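Local coordinates for geranyltranstransferase (PDB 4F62), which probably catalyses the head-to-tail condensation of an allylic diphosphate with isopentenyl diphosphate, as a polyprenyl transferase of the isoprenoid synthase superfamily, at residues Y11-V16 and G45-P50; T53-Q58 and Q281-L286. All coordinates share one frame; numbering follows the deposited sequence.

How the interactions relate
Both contacts are largely buried and both use helix 48-60: interaction 1 takes its first turn and the loop leading into it, interaction 2 its middle. Helix 5-23 packs against that first turn in interaction 1, while the last modelled helix, 281-291, covers the middle in interaction 2. The two contacts meet at Tyr54, whose CD2 lies 3.6 Å from Thr12 CB. Their chemistry follows their place. Interaction 1, running from an exposed loop into the interior, combines an amide-to-carbonyl hydrogen bond with apolar packing and a buried arginine; interaction 2, between two regular helices, is almost wholly apolar and centred on one alanine methyl.

Interaction 1 of 2, residues Y11-V16 and G45-P50; sequences YTQSRV and GKRIRP
Gln13 lays its CG over the aliphatic part of Arg47, 3.8 Å from Arg47 CG, and carries its amide on toward the loop. Its CG lies anti to the carbonyl carbon (chi1 -74°) and the chain is extended beyond it, which brings NE2 to Lys46 O at 2.8 Å. The N-H points fairly straight at this oxygen (152°), but NE2 stands 35° above the carbonyl plane, so the bond does not follow a lone pair. The bond thus ties helix 5-23 to Lys46, the residue just ahead of Arg47, which is the N-cap of helix 48-60. An alanine in place of Gln13 would probably leave Lys46 O without this donor and uncover one side of the Arg47 methylenes. Deeper in, Val16 CG1 sits 4.0 Å from Arg47 CG, and its two methyls straddle part of the Pro50 ring: CG1 is 3.9 Å from Pro50 CB, and CG2 equally far from Pro50 CG, the two side chains meeting at about a right angle. Arg47 is bent at chi2, and its buried guanidinium is satisfied by salt bridges to Glu75 and Asp17 and a hydrogen bond to Leu41 O. The GKRIRP sequence matches a family motif that in relatives lines the isopentenyl diphosphate pocket; a glycerol, probably from the crystallisation liquor, is hydrogen-bonded to Arg49 NH1, which is compatible with a pocket here. Helix 65-86 packs against the apolar end, with Ala71 touching both Val16 and Pro50, while Tyr289 of helix 281-291 packs on Lys46 and Ile48.

Interaction 2 of 2, residues T53-Q58 and Q281-L286; sequences TYASAQ and QPLTDL
The amide of Gln58 is the flat group that reaches across, and it does so by its oxygen: OE1 comes to 4.2 Å from Pro282 CG, a loose contact with the rim of the proline ring. A second amide stays within helix 281-291, where Gln281 NE2 donates to Asp285 OD1 nearly in its own amide plane but from above the carboxylate plane, one turn further along. The centre of the contact is a single methyl. Ala55 CB points toward helix 281-291 and is met by three side chains: Leu283 CD2 at 3.7 Å, Pro282 CB at 3.9 Å and Leu286 CD1, also at 3.9 Å. Leu283 starts off to one side, but with CG anti to its carbonyl carbon (chi1 -78°) its branched end swings back, and CD2 also comes 4.0 Å from Ser56 OG. That hydroxyl is hydrogen-bonded to Leu52 O within its own helix, so a buried polar atom can border a leucine. The small side chain at the closest backbone pair, Ala55 and Pro282, fits an axis separation of 8.9 Å, with the helices running roughly antiparallel at 146°. Phe8 of helix 5-23 also covers Ala55. The contact belongs to the all-helical fold of the isoprenoid synthases, and here it joins helix 281-291 to helix 48-60 by plain apolar packing.

Interaction 1 of 2, residues Y11-V16 and G45-P50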
ATOM      1  N   TYR A  11      13.210  12.763  21.642  1.00 47.29           N
ATOM      2  CA  TYR A  11      14.039  12.808  20.429  1.00 46.57           C
ATOM      3  C   TYR A  11      13.372  12.128  19.230  1.00 48.06           C
ATOM      4  O   TYR A  11      13.252  12.726  18.145  1.00 40.21           O
ATOM      5  CB  TYR A  11      15.432  12.205  20.695  1.00 49.60           C
ATOM      6  CG  TYR A  11      16.308  12.128  19.453  1.00 44.54           C
ATOM      7  CD1 TYR A  11      17.041  13.229  19.019  1.00 43.10           C
ATOM      8  CD2 TYR A  11      16.396  10.955  18.721  1.00 44.88           C
ATOM      9  CE1 TYR A  11      17.839  13.154  17.873  1.00 53.46           C
ATOM     10  CE2 TYR A  11      17.178  10.870  17.575  1.00 47.31           C
ATOM     11  CZ  TYR A  11      17.898  11.968  17.158  1.00 49.75           C
ATOM     12  OH  TYR A  11      18.666  11.873  16.022  1.00 50.74           O
ATOM     13  N   THR A  12      12.941  10.880  19.414  1.00 41.98           N
ATOM     14  CA  THR A  12      12.391  10.110  18.301  1.00 40.82           C
ATOM     15  C   THR A  12      11.017  10.597  17.839  1.00 40.38           C
ATOM     16  O   THR A  12      10.705  10.557  16.647  1.00 43.37           O
ATOM     17  CB  THR A  12      12.339   8.597  18.624  1.00 42.32           C
ATOM     18  OG1 THR A  12      11.590   8.401  19.819  1.00 47.47           O
ATOM     19  CG2 THR A  12      13.740   8.068  18.852  1.00 46.24           C
ATOM     20  N   GLN A  13      10.182  11.012  18.782  1.00 41.33           N
ATOM     21  CA  GLN A  13       8.889  11.590  18.430  1.00 42.90           C
ATOM     22  C   GLN A  13       9.064  12.871  17.600  1.00 43.29           C
ATOM     23  O   GLN A  13       8.430  13.019  16.565  1.00 42.93           O
ATOM     24  CB  GLN A  13       8.045  11.842  19.695  1.00 43.47           C
ATOM     25  CG  GLN A  13       7.469  10.544  20.301  1.00 42.63           C
ATOM     26  CD  GLN A  13       6.993  10.685  21.754  1.00 55.73           C
ATOM     27  OE1 GLN A  13       7.159  11.736  22.392  1.00 57.63           O
ATOM     28  NE2 GLN A  13       6.406   9.611  22.282  1.00 56.27           N
ATOM     29  N   SER A  14       9.912  13.792  18.066  1.00 38.77           N
ATOM     30  CA  SER A  14      10.229  14.997  17.299  1.00 44.41           C
ATOM     31  C   SER A  14      10.797  14.614  15.933  1.00 45.32           C
ATOM     32  O   SER A  14      10.410  15.169  14.900  1.00 44.76           O
ATOM     33  CB  SER A  14      11.238  15.872  18.038  1.00 42.90           C
ATOM     34  OG  SER A  14      10.717  16.263  19.298  1.00 65.56           O
ATOM     35  N   ARG A  15      11.708  13.649  15.931  1.00 42.78           N
ATOM     36  CA  ARG A  15      12.366  13.253  14.697  1.00 44.54           C
ATOM     37  C   ARG A  15      11.384  12.666  13.677  1.00 45.84           C
ATOM     38  O   ARG A  15      11.371  13.090  12.510  1.00 42.70           O
ATOM     39  CB  ARG A  15      13.533  12.286  14.970  1.00 44.96           C
ATOM     40  CG  ARG A  15      14.333  11.942  13.717  1.00 43.43           C
ATOM     41  CD  ARG A  15      15.611  11.164  13.996  1.00 44.77           C
ATOM     42  NE  ARG A  15      16.205  10.724  12.733  1.00 47.88           N
ATOM     43  CZ  ARG A  15      17.509  10.668  12.484  1.00 45.20           C
ATOM     44  NH1 ARG A  15      18.380  11.013  13.418  1.00 42.84           N
ATOM     45  NH2 ARG A  15      17.938  10.268  11.290  1.00 43.06           N
ATOM     46  N   VAL A  16      10.551  11.709  14.087  1.00 40.35           N
ATOM     47  CA  VAL A  16       9.641  11.107  13.106  1.00 38.24           C
ATOM     48  C   VAL A  16       8.547  12.088  12.669  1.00 40.35           C
ATOM     49  O   VAL A  16       8.124  12.075  11.512  1.00 43.64           O
ATOM     50  CB  VAL A  16       9.063   9.728  13.557  1.00 37.43           C
ATOM     51  CG1 VAL A  16       8.020   9.890  14.670  1.00 37.02           C
ATOM     52  CG2 VAL A  16       8.464   8.973  12.363  1.00 35.33           C
ATOM     53  N   GLY A  45      -0.836  10.448  19.256  1.00 75.27           N
ATOM     54  CA  GLY A  45      -0.229   9.121  19.283  1.00 57.63           C
ATOM     55  C   GLY A  45       1.200   9.131  19.816  1.00 52.99           C
ATOM     56  O   GLY A  45       1.923  10.104  19.612  1.00 61.20           O
ATOM     57  N   LYS A  46       1.625   8.050  20.470  1.00 48.01           N
ATOM     58  CA  LYS A  46       2.927   8.048  21.155  1.00 50.98           C
ATOM     59  C   LYS A  46       4.140   7.567  20.328  1.00 46.13           C
ATOM     60  O   LYS A  46       5.275   7.568  20.826  1.00 44.61           O
ATOM     61  CB  LYS A  46       2.836   7.281  22.479  1.00 65.63           C
ATOM     62  CG  LYS A  46       1.938   7.954  23.522  1.00 74.44           C
ATOM     63  CD  LYS A  46       2.306   9.434  23.701  1.00 81.94           C
ATOM     64  CE  LYS A  46       1.551  10.085  24.858  1.00 88.91           C
ATOM     65  NZ  LYS A  46       2.092   9.686  26.193  1.00 92.07           N
ATOM     66  N   ARG A  47       3.902   7.183  19.074  1.00 37.10           N
ATOM     67  CA  ARG A  47       4.972   6.764  18.151  1.00 40.33           C
ATOM     68  C   ARG A  47       5.796   5.564  18.644  1.00 37.25           C
ATOM     69  O   ARG A  47       7.021   5.513  18.449  1.00 36.79           O
ATOM     70  CB  ARG A  47       5.930   7.929  17.854  1.00 39.97           C
ATOM     71  CG  ARG A  47       5.260   9.228  17.506  1.00 42.78           C
ATOM     72  CD  ARG A  47       4.299   9.044  16.354  1.00 41.88           C
ATOM     73  NE  ARG A  47       3.963  10.331  15.753  1.00 50.23           N
ATOM     74  CZ  ARG A  47       2.873  10.569  15.031  1.00 61.14           C
ATOM     75  NH1 ARG A  47       1.986   9.603  14.821  1.00 61.80           N
ATOM     76  NH2 ARG A  47       2.667  11.778  14.523  1.00 61.71           N
ATOM     77  N   ILE A  48       5.127   4.614  19.289  1.00 37.52           N
ATOM     78  CA  ILE A  48       5.778   3.408  19.791  1.00 42.04           C
ATOM     79  C   ILE A  48       6.572   2.706  18.696  1.00 34.01           C
ATOM     80  O   ILE A  48       7.718   2.294  18.896  1.00 39.09           O
ATOM     81  CB  ILE A  48       4.736   2.410  20.285  1.00 53.20           C
ATOM     82  CG1 ILE A  48       3.971   2.991  21.472  1.00 59.04           C
ATOM     83  CG2 ILE A  48       5.392   1.101  20.638  1.00 57.08           C
ATOM     84  CD1 ILE A  48       4.836   3.367  22.600  1.00 61.35           C
ATOM     85  N   ARG A  49       5.964   2.569  17.526  1.00 30.80           N
ATOM     86  CA  ARG A  49       6.638   1.859  16.442  1.00 34.04           C
ATOM     87  C   ARG A  49       7.860   2.610  15.899  1.00 38.32           C
ATOM     88  O   ARG A  49       8.928   2.014  15.723  1.00 34.00           O
ATOM     89  CB  ARG A  49       5.629   1.439  15.357  1.00 28.38           C
ATOM     90  CG  ARG A  49       4.646   0.383  15.908  1.00 33.92           C
ATOM     91  CD  ARG A  49       3.336   0.278  15.120  1.00 34.50           C
ATOM     92  NE  ARG A  49       2.333  -0.499  15.867  1.00 35.07           N
ATOM     93  CZ  ARG A  49       1.649  -0.041  16.914  1.00 44.68           C
ATOM     94  NH1 ARG A  49       1.851   1.199  17.355  1.00 43.93           N
ATOM     95  NH2 ARG A  49       0.759  -0.819  17.521  1.00 40.06           N
ATOM     96  N   PRO A  50       7.722   3.919  15.629  1.00 43.80           N
ATOM     97  CA  PRO A  50       8.977   4.647  15.378  1.00 37.66           C
ATOM     98  C   PRO A  50      10.028   4.509  16.495  1.00 38.82           C
ATOM     99  O   PRO A  50      11.197   4.264  16.175  1.00 35.80           O
ATOM    100  CB  PRO A  50       8.509   6.098  15.243  1.00 36.91           C
ATOM    101  CG  PRO A  50       7.170   5.947  14.546  1.00 37.56           C
ATOM    102  CD  PRO A  50       6.544   4.708  15.217  1.00 38.14           C
TER

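Interaction 2 of 2, residues T53-Q58 and Q281-L286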
ATOM      1  N   THR A  53      11.834   1.334  16.169  1.00 32.05           N
ATOM      2  CA  THR A  53      12.656   1.335  14.959  1.00 32.72           C
ATOM      3  C   THR A  53      13.985   2.043  15.198  1.00 40.43           C
ATOM      4  O   THR A  53      15.060   1.519  14.871  1.00 36.85           O
ATOM      5  CB  THR A  53      11.916   2.011  13.794  1.00 37.25           C
ATOM      6  OG1 THR A  53      10.612   1.427  13.674  1.00 35.64           O
ATOM      7  CG2 THR A  53      12.679   1.824  12.464  1.00 34.32           C
ATOM      8  N   TYR A  54      13.922   3.234  15.782  1.00 38.74           N
ATOM      9  CA  TYR A  54      15.146   3.984  16.033  1.00 38.59           C
ATOM     10  C   TYR A  54      15.999   3.277  17.078  1.00 37.30           C
ATOM     11  O   TYR A  54      17.230   3.313  16.995  1.00 34.83           O
ATOM     12  CB  TYR A  54      14.834   5.405  16.502  1.00 35.01           C
ATOM     13  CG  TYR A  54      14.266   6.305  15.431  1.00 42.77           C
ATOM     14  CD1 TYR A  54      15.027   6.665  14.318  1.00 41.40           C
ATOM     15  CD2 TYR A  54      12.980   6.822  15.540  1.00 40.99           C
ATOM     16  CE1 TYR A  54      14.510   7.504  13.330  1.00 41.38           C
ATOM     17  CE2 TYR A  54      12.454   7.668  14.558  1.00 43.36           C
ATOM     18  CZ  TYR A  54      13.221   8.008  13.463  1.00 40.66           C
ATOM     19  OH  TYR A  54      12.699   8.848  12.505  1.00 39.76           O
ATOM     20  N   ALA A  55      15.347   2.659  18.071  1.00 33.60           N
ATOM     21  CA  ALA A  55      16.070   1.979  19.162  1.00 42.05           C
ATOM     22  C   ALA A  55      16.847   0.776  18.640  1.00 42.11           C
ATOM     23  O   ALA A  55      17.965   0.506  19.071  1.00 41.43           O
ATOM     24  CB  ALA A  55      15.103   1.532  20.276  1.00 38.98           C
ATOM     25  N   SER A  56      16.248   0.049  17.705  1.00 36.62           N
ATOM     26  CA  SER A  56      16.897  -1.129  17.138  1.00 39.44           C
ATOM     27  C   SER A  56      18.064  -0.735  16.243  1.00 39.51           C
ATOM     28  O   SER A  56      19.117  -1.373  16.280  1.00 44.89           O
ATOM     29  CB  SER A  56      15.895  -1.961  16.340  1.00 43.82           C
ATOM     30  OG  SER A  56      14.840  -2.348  17.194  1.00 58.49           O
ATOM     31  N   ALA A  57      17.879   0.309  15.439  1.00 38.46           N
ATOM     32  CA  ALA A  57      18.977   0.827  14.618  1.00 42.19           C
ATOM     33  C   ALA A  57      20.166   1.199  15.500  1.00 48.77           C
ATOM     34  O   ALA A  57      21.311   0.885  15.179  1.00 45.98           O
ATOM     35  CB  ALA A  57      18.529   2.033  13.799  1.00 37.72           C
ATOM     36  N   GLN A  58      19.887   1.862  16.618  1.00 51.17           N
ATOM     37  CA  GLN A  58      20.933   2.279  17.548  1.00 54.41           C
ATOM     38  C   GLN A  58      21.643   1.097  18.179  1.00 48.54           C
ATOM     39  O   GLN A  58      22.851   1.125  18.390  1.00 63.84           O
ATOM     40  CB  GLN A  58      20.335   3.140  18.650  1.00 60.58           C
ATOM     41  CG  GLN A  58      20.170   4.569  18.263  1.00 63.06           C
ATOM     42  CD  GLN A  58      20.250   5.469  19.462  1.00 59.34           C
ATOM     43  OE1 GLN A  58      19.940   5.054  20.583  1.00 56.40           O
ATOM     44  NE2 GLN A  58      20.692   6.704  19.245  1.00 51.83           N
ATOM     45  N   GLN A 281      19.703  -0.052  26.215  1.00 48.49           N
ATOM     46  CA  GLN A 281      18.868   0.617  27.217  1.00 45.39           C
ATOM     47  C   GLN A 281      17.501   1.123  26.699  1.00 44.15           C
ATOM     48  O   GLN A 281      16.486   0.916  27.366  1.00 46.55           O
ATOM     49  CB  GLN A 281      19.636   1.727  27.950  1.00 50.94           C
ATOM     50  CG  GLN A 281      19.027   2.065  29.302  1.00 65.26           C
ATOM     51  CD  GLN A 281      18.925   0.851  30.232  1.00 79.05           C
ATOM     52  OE1 GLN A 281      19.879   0.084  30.379  1.00 89.35           O
ATOM     53  NE2 GLN A 281      17.760   0.674  30.857  1.00 74.74           N
ATOM     54  N   PRO A 282      17.473   1.778  25.515  1.00 39.98           N
ATOM     55  CA  PRO A 282      16.182   2.215  24.973  1.00 43.44           C
ATOM     56  C   PRO A 282      15.207   1.055  24.777  1.00 47.66           C
ATOM     57  O   PRO A 282      14.038   1.168  25.163  1.00 48.71           O
ATOM     58  CB  PRO A 282      16.571   2.820  23.620  1.00 41.02           C
ATOM     59  CG  PRO A 282      17.928   3.409  23.884  1.00 45.97           C
ATOM     60  CD  PRO A 282      18.600   2.390  24.772  1.00 44.62           C
ATOM     61  N   LEU A 283      15.677  -0.044  24.196  1.00 41.25           N
ATOM     62  CA  LEU A 283      14.825  -1.214  24.003  1.00 43.82           C
ATOM     63  C   LEU A 283      14.398  -1.803  25.344  1.00 45.30           C
ATOM     64  O   LEU A 283      13.295  -2.324  25.479  1.00 46.62           O
ATOM     65  CB  LEU A 283      15.528  -2.275  23.150  1.00 42.32           C
ATOM     66  CG  LEU A 283      15.576  -2.056  21.639  1.00 42.83           C
ATOM     67  CD1 LEU A 283      16.339  -3.191  20.961  1.00 45.32           C
ATOM     68  CD2 LEU A 283      14.171  -1.956  21.081  1.00 43.32           C
ATOM     69  N   THR A 284      15.264  -1.715  26.342  1.00 46.46           N
ATOM     70  CA  THR A 284      14.888  -2.193  27.660  1.00 42.80           C
ATOM     71  C   THR A 284      13.832  -1.265  28.254  1.00 49.77           C
ATOM     72  O   THR A 284      12.788  -1.723  28.742  1.00 46.13           O
ATOM     73  CB  THR A 284      16.109  -2.270  28.579  1.00 50.95           C
ATOM     74  OG1 THR A 284      17.074  -3.161  28.001  1.00 55.77           O
ATOM     75  CG2 THR A 284      15.704  -2.766  29.965  1.00 55.01           C
ATOM     76  N   ASP A 285      14.096   0.041  28.202  1.00 45.64           N
ATOM     77  CA  ASP A 285      13.143   1.031  28.704  1.00 48.74           C
ATOM     78  C   ASP A 285      11.801   0.934  27.974  1.00 46.59           C
ATOM     79  O   ASP A 285      10.744   0.982  28.605  1.00 44.38           O
ATOM     80  CB  ASP A 285      13.703   2.448  28.575  1.00 54.16           C
ATOM     81  CG  ASP A 285      14.884   2.696  29.487  1.00 60.60           C
ATOM     82  OD1 ASP A 285      15.079   1.915  30.440  1.00 62.86           O
ATOM     83  OD2 ASP A 285      15.608   3.684  29.254  1.00 58.64           O
ATOM     84  N   LEU A 286      11.852   0.795  26.651  1.00 43.30           N
ATOM     85  CA  LEU A 286      10.640   0.672  25.823  1.00 48.28           C
ATOM     86  C   LEU A 286       9.830  -0.573  26.144  1.00 50.48           C
ATOM     87  O   LEU A 286       8.608  -0.589  25.957  1.00 49.45           O
ATOM     88  CB  LEU A 286      10.973   0.661  24.324  1.00 46.80           C
ATOM     89  CG  LEU A 286      11.267   2.020  23.673  1.00 51.84           C
ATOM     90  CD1 LEU A 286      11.713   1.846  22.228  1.00 43.96           C
ATOM     91  CD2 LEU A 286      10.035   2.907  23.740  1.00 54.16           C
TER